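Local coordinates for protein beta-ketoacyl synthase (Pseudomonas aeruginosa, PDB 4CW4) that catalyses the condensation of acetyl-CoA with malonyl-ACP to give acetoacetyl-ACP, the primer of fatty acid biosynthesis, at residues A[64-69]-A[79-84]; A[431-436]-A[529-534]. All blocks are in the same frame, centred on the assembly; numbering follows the deposited sequence.

After strand 10-19 and helices 28-33 and 40-53 the chain enters a small antiparallel sheet of strands 58-60, 63-65 and 71-72, and contact 1 closes a short loop here: the turn after strand 63-65 comes back to helix 74-87 only ten residues on, partly through a bound sulfate. Several hundred residues later contact 2 closes a much longer loop, in which strand 434-437 pairs with strand 532-539 across 92 intervening residues, with more helix than strand. The two loops follow in series, neither nesting nor crossing, and their centres lie 39 Å apart. Contact 1 ties a peripheral three-stranded sheet to its helix; contact 2 joins central strands of the ketosynthase fold.

Contact 1. Residues A[64-69]-A[79-84]; sequences YLAEDG and RRYAER. With SO4 (sulfate ion), chain B.
R80 of helix 74-87 reaches across to A66 and D68 in the turn 66-69, with a sulfate ion, probably from the crystallisation liquor, held beside it. CG stands anti to the backbone N (chi1 -168°), and the chain then runs extended to NE. From CB the next atom, CG, lies over one face of the Y81 ring, offset toward its rim; CD passes beside the sulfate. NE donates to sulfate O3 at 3.0 Å. CZ and NH2 pass under the methyl of A66, whose CB lies over one guanidinium face, 3.7 Å from R80 NH2. At the tip, NH2 splits its bonds between sulfate O1 and D68: R80 NH2 to D68 OD2 is a salt bridge of 3.1 Å, in the guanidinium plane but from above the carboxylate plane, and D68 is poorly ordered.

The anion has further donors. Y81 OH binds sulfate O2 at 2.8 Å and also touches A66 CB at 3.3 Å; E67 N donates to the same O2 almost straight (173°). R84 adds NH1 to sulfate O4 at 2.9 Å and NH2 to O3, while that NH2 also bonds R80 O. The sulfate thus bridges the turn and the helix, and its negative charge probably offsets those of R80 and R84. A66, R80 and Y81 also pack on L72 of strand 71-72, seating helix 74-87 against the small three-stranded sheet that includes strand 63-65.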
# COMPACT_ATOMS: atom_id res chain seq x y z
N TYR A 64 -3.83 16.83 -40.45
CA TYR A 64 -4.76 15.81 -39.98
C TYR A 64 -5.60 15.29 -41.14
O TYR A 64 -6.08 16.07 -41.98
CB TYR A 64 -5.64 16.39 -38.86
CG TYR A 64 -4.85 17.03 -37.74
CD1 TYR A 64 -4.24 16.25 -36.76
CD2 TYR A 64 -4.70 18.41 -37.66
CE1 TYR A 64 -3.52 16.82 -35.74
CE2 TYR A 64 -3.98 18.99 -36.64
CZ TYR A 64 -3.39 18.20 -35.68
OH TYR A 64 -2.67 18.77 -34.66
N LEU A 65 -5.75 13.98 -41.21
CA LEU A 65 -6.43 13.31 -42.31
C LEU A 65 -7.67 12.55 -41.83
O LEU A 65 -7.59 11.78 -40.89
CB LEU A 65 -5.49 12.29 -42.97
CG LEU A 65 -4.43 12.80 -43.94
CD1 LEU A 65 -3.66 13.96 -43.36
CD2 LEU A 65 -3.48 11.66 -44.30
N ALA A 66 -8.79 12.77 -42.50
CA ALA A 66 -9.99 11.98 -42.24
C ALA A 66 -9.78 10.57 -42.76
O ALA A 66 -8.75 10.26 -43.36
CB ALA A 66 -11.21 12.61 -42.89
N GLU A 67 -10.76 9.70 -42.53
CA GLU A 67 -10.72 8.35 -43.07
C GLU A 67 -10.57 8.39 -44.59
O GLU A 67 -9.97 7.50 -45.19
CB GLU A 67 -11.99 7.58 -42.68
CG GLU A 67 -12.08 6.17 -43.28
CD GLU A 67 -10.93 5.28 -42.86
OE1 GLU A 67 -10.31 5.56 -41.82
OE2 GLU A 67 -10.64 4.30 -43.58
N ASP A 68 -11.11 9.45 -45.20
CA ASP A 68 -11.07 9.62 -46.65
C ASP A 68 -9.69 10.02 -47.16
O ASP A 68 -9.41 9.92 -48.36
CB ASP A 68 -12.06 10.71 -47.08
CG ASP A 68 -13.43 10.53 -46.46
OD1 ASP A 68 -13.79 9.39 -46.12
OD2 ASP A 68 -14.14 11.55 -46.32
N GLY A 69 -8.83 10.49 -46.26
CA GLY A 69 -7.56 11.09 -46.64
C GLY A 69 -7.69 12.60 -46.75
O GLY A 69 -6.69 13.31 -46.89
N ARG A 79 -15.80 20.84 -36.14
CA ARG A 79 -17.07 20.68 -36.81
C ARG A 79 -17.42 19.20 -36.99
O ARG A 79 -18.52 18.76 -36.67
CB ARG A 79 -17.02 21.38 -38.18
CG ARG A 79 -18.06 20.91 -39.18
CD ARG A 79 -17.69 21.34 -40.57
NE ARG A 79 -17.62 20.18 -41.47
CZ ARG A 79 -16.51 19.51 -41.76
NH1 ARG A 79 -15.34 19.85 -41.22
NH2 ARG A 79 -16.56 18.48 -42.59
N ARG A 80 -16.46 18.45 -37.51
CA ARG A 80 -16.70 17.08 -37.95
C ARG A 80 -16.72 16.04 -36.82
O ARG A 80 -17.49 15.08 -36.89
CB ARG A 80 -15.63 16.71 -38.96
CG ARG A 80 -15.87 15.43 -39.73
CD ARG A 80 -15.03 15.44 -40.99
NE ARG A 80 -15.07 14.17 -41.70
CZ ARG A 80 -14.81 14.03 -43.00
NH1 ARG A 80 -14.51 15.09 -43.74
NH2 ARG A 80 -14.88 12.83 -43.55
N TYR A 81 -15.90 16.24 -35.80
CA TYR A 81 -15.67 15.20 -34.80
C TYR A 81 -16.05 15.57 -33.37
O TYR A 81 -16.04 14.71 -32.51
CB TYR A 81 -14.20 14.76 -34.80
CG TYR A 81 -13.71 14.22 -36.12
CD1 TYR A 81 -13.88 12.89 -36.46
CD2 TYR A 81 -13.07 15.04 -37.03
CE1 TYR A 81 -13.44 12.39 -37.69
CE2 TYR A 81 -12.62 14.56 -38.24
CZ TYR A 81 -12.81 13.23 -38.56
OH TYR A 81 -12.36 12.76 -39.77
N ALA A 82 -16.39 16.83 -33.09
CA ALA A 82 -16.62 17.22 -31.68
C ALA A 82 -17.68 16.34 -31.01
O ALA A 82 -17.49 15.89 -29.88
CB ALA A 82 -16.99 18.66 -31.55
N GLU A 83 -18.79 16.10 -31.69
CA GLU A 83 -19.85 15.29 -31.10
C GLU A 83 -19.33 13.90 -30.71
O GLU A 83 -19.59 13.42 -29.61
CB GLU A 83 -21.03 15.19 -32.07
CG GLU A 83 -22.22 14.42 -31.50
CD GLU A 83 -23.39 14.25 -32.48
OE1 GLU A 83 -23.37 14.82 -33.60
OE2 GLU A 83 -24.33 13.53 -32.12
N ARG A 84 -18.60 13.24 -31.60
CA ARG A 84 -18.03 11.92 -31.28
C ARG A 84 -17.00 11.97 -30.15
O ARG A 84 -16.98 11.09 -29.29
CB ARG A 84 -17.38 11.30 -32.52
CG ARG A 84 -18.38 10.63 -33.47
CD ARG A 84 -17.71 10.18 -34.74
NE ARG A 84 -17.55 11.29 -35.67
CZ ARG A 84 -17.03 11.16 -36.89
NH1 ARG A 84 -16.62 9.98 -37.32
NH2 ARG A 84 -16.94 12.23 -37.69
S SO4 B . -14.83 10.31 -40.67
O1 SO4 B . -15.35 10.06 -42.02
O2 SO4 B . -13.37 10.35 -40.72
O3 SO4 B . -15.34 11.60 -40.19
O4 SO4 B . -15.25 9.23 -39.79

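Contact 2. Residues A[431-436]-A[529-534]; sequences RHASFV and PLEVCF
F435 takes the sterically tight rotamer with CG between its backbone N and carbonyl carbon (chi1 68°), which turns the ring toward segment 529-534; C533 points SG anti to its own N (chi1 -175°), and the sulfur comes to lie over that ring. C533 SG is 3.8 Å from the centroid of the F435 ring, over its face, a sulfur-aromatic contact, and C533 CB adds a CH-pi contact over the same face. L530 crosses the F435 side chain at about a right angle, its CD1 3.7 Å from F435 CD1.

S434, V532 and F534 lie on the other face of the sheet. S434 OG sits in the plane of the F534 ring at its edge, 3.5 Å from F534 CE2, while its polar partners are V430 O and W466 NE1. Helix 482-496 packs on F435 and C533, helix 409-425 on F534.

Parallel backbone pairing holds the register. F435 N donates to V532 O at 3.0 Å, and F534 N to F435 O at 2.9 Å. Two residues before F435, A433 O takes two N-H groups: E531 N at 2.8 Å, nearly straight (172°), and V532 N at 3.2 Å, more bent. The carboxylate of E531 leads away to R553 and S551.

A pair of adjacent parallel strands with a helix on either face is what the layered alpha-beta-alpha-beta-alpha thiolase fold presents in its C-terminal half. Strand 434-437 runs on toward H439, a predicted active-site residue, whose side chain is about 8 Å from that of V436.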
# COMPACT_ATOMS: atom_id res chain seq x y z
N ARG A 431 -9.70 34.40 2.04
CA ARG A 431 -11.11 34.76 2.00
C ARG A 431 -11.62 35.09 0.61
O ARG A 431 -12.78 34.85 0.33
CB ARG A 431 -11.41 35.93 2.94
CG ARG A 431 -11.42 35.51 4.39
CD ARG A 431 -11.51 36.73 5.32
NE ARG A 431 -11.63 36.30 6.71
CZ ARG A 431 -11.47 37.09 7.76
NH1 ARG A 431 -11.17 38.39 7.60
NH2 ARG A 431 -11.60 36.59 8.98
N HIS A 432 -10.78 35.66 -0.24
CA HIS A 432 -11.26 36.19 -1.51
C HIS A 432 -10.58 35.64 -2.75
O HIS A 432 -10.99 35.95 -3.86
CB HIS A 432 -11.14 37.71 -1.49
CG HIS A 432 -11.90 38.34 -0.37
ND1 HIS A 432 -13.28 38.36 -0.33
CD2 HIS A 432 -11.48 38.93 0.77
CE1 HIS A 432 -13.67 38.97 0.78
NE2 HIS A 432 -12.60 39.31 1.47
N ALA A 433 -9.58 34.78 -2.57
CA ALA A 433 -8.86 34.22 -3.71
C ALA A 433 -8.48 32.77 -3.48
O ALA A 433 -7.43 32.32 -3.94
CB ALA A 433 -7.63 35.05 -4.01
N SER A 434 -9.34 32.03 -2.78
CA SER A 434 -9.14 30.59 -2.64
C SER A 434 -10.38 29.83 -3.09
O SER A 434 -11.48 30.37 -3.10
CB SER A 434 -8.73 30.19 -1.20
OG SER A 434 -9.83 30.16 -0.33
N PHE A 435 -10.18 28.57 -3.48
CA PHE A 435 -11.27 27.69 -3.87
C PHE A 435 -11.00 26.28 -3.36
O PHE A 435 -9.88 25.95 -2.95
CB PHE A 435 -11.53 27.74 -5.39
CG PHE A 435 -10.44 27.14 -6.27
CD1 PHE A 435 -9.20 27.74 -6.41
CD2 PHE A 435 -10.70 25.99 -7.02
CE1 PHE A 435 -8.22 27.19 -7.25
CE2 PHE A 435 -9.74 25.44 -7.85
CZ PHE A 435 -8.50 26.05 -7.96
N VAL A 436 -12.05 25.47 -3.36
CA VAL A 436 -11.98 24.11 -2.87
C VAL A 436 -12.25 23.14 -4.00
O VAL A 436 -13.25 23.23 -4.71
CB VAL A 436 -13.02 23.86 -1.75
CG1 VAL A 436 -12.96 22.39 -1.26
CG2 VAL A 436 -12.84 24.82 -0.59
N PRO A 529 -8.13 36.81 -9.63
CA PRO A 529 -7.58 35.47 -9.87
C PRO A 529 -7.48 34.63 -8.61
O PRO A 529 -7.12 35.14 -7.55
CB PRO A 529 -6.18 35.74 -10.42
CG PRO A 529 -6.26 37.14 -10.98
CD PRO A 529 -7.26 37.88 -10.16
N LEU A 530 -7.80 33.35 -8.72
CA LEU A 530 -7.68 32.43 -7.61
C LEU A 530 -6.21 32.09 -7.41
O LEU A 530 -5.49 31.82 -8.38
CB LEU A 530 -8.53 31.19 -7.87
CG LEU A 530 -10.03 31.43 -7.85
CD1 LEU A 530 -10.77 30.31 -8.57
CD2 LEU A 530 -10.52 31.60 -6.43
N GLU A 531 -5.76 32.12 -6.16
CA GLU A 531 -4.34 31.98 -5.82
C GLU A 531 -4.04 30.75 -5.00
O GLU A 531 -2.89 30.34 -4.93
CB GLU A 531 -3.83 33.20 -5.05
CG GLU A 531 -4.09 34.56 -5.71
CD GLU A 531 -3.25 34.83 -6.94
OE1 GLU A 531 -2.58 33.92 -7.46
OE2 GLU A 531 -3.28 35.99 -7.42
N VAL A 532 -5.06 30.18 -4.37
CA VAL A 532 -4.89 29.04 -3.48
C VAL A 532 -6.00 28.04 -3.71
O VAL A 532 -7.16 28.42 -3.78
CB VAL A 532 -4.94 29.49 -2.02
CG1 VAL A 532 -4.86 28.28 -1.05
CG2 VAL A 532 -3.83 30.48 -1.75
N CYS A 533 -5.64 26.75 -3.80
CA CYS A 533 -6.64 25.69 -3.85
C CYS A 533 -6.46 24.73 -2.69
O CYS A 533 -5.33 24.30 -2.39
CB CYS A 533 -6.54 24.90 -5.15
SG CYS A 533 -7.85 23.65 -5.31
N PHE A 534 -7.58 24.39 -2.06
CA PHE A 534 -7.62 23.33 -1.06
C PHE A 534 -8.18 22.07 -1.73
O PHE A 534 -9.34 22.05 -2.18
CB PHE A 534 -8.51 23.77 0.09
CG PHE A 534 -8.02 25.02 0.75
CD1 PHE A 534 -6.93 24.99 1.58
CD2 PHE A 534 -8.64 26.24 0.51
CE1 PHE A 534 -6.47 26.12 2.19
CE2 PHE A 534 -8.17 27.38 1.10
CZ PHE A 534 -7.08 27.33 1.94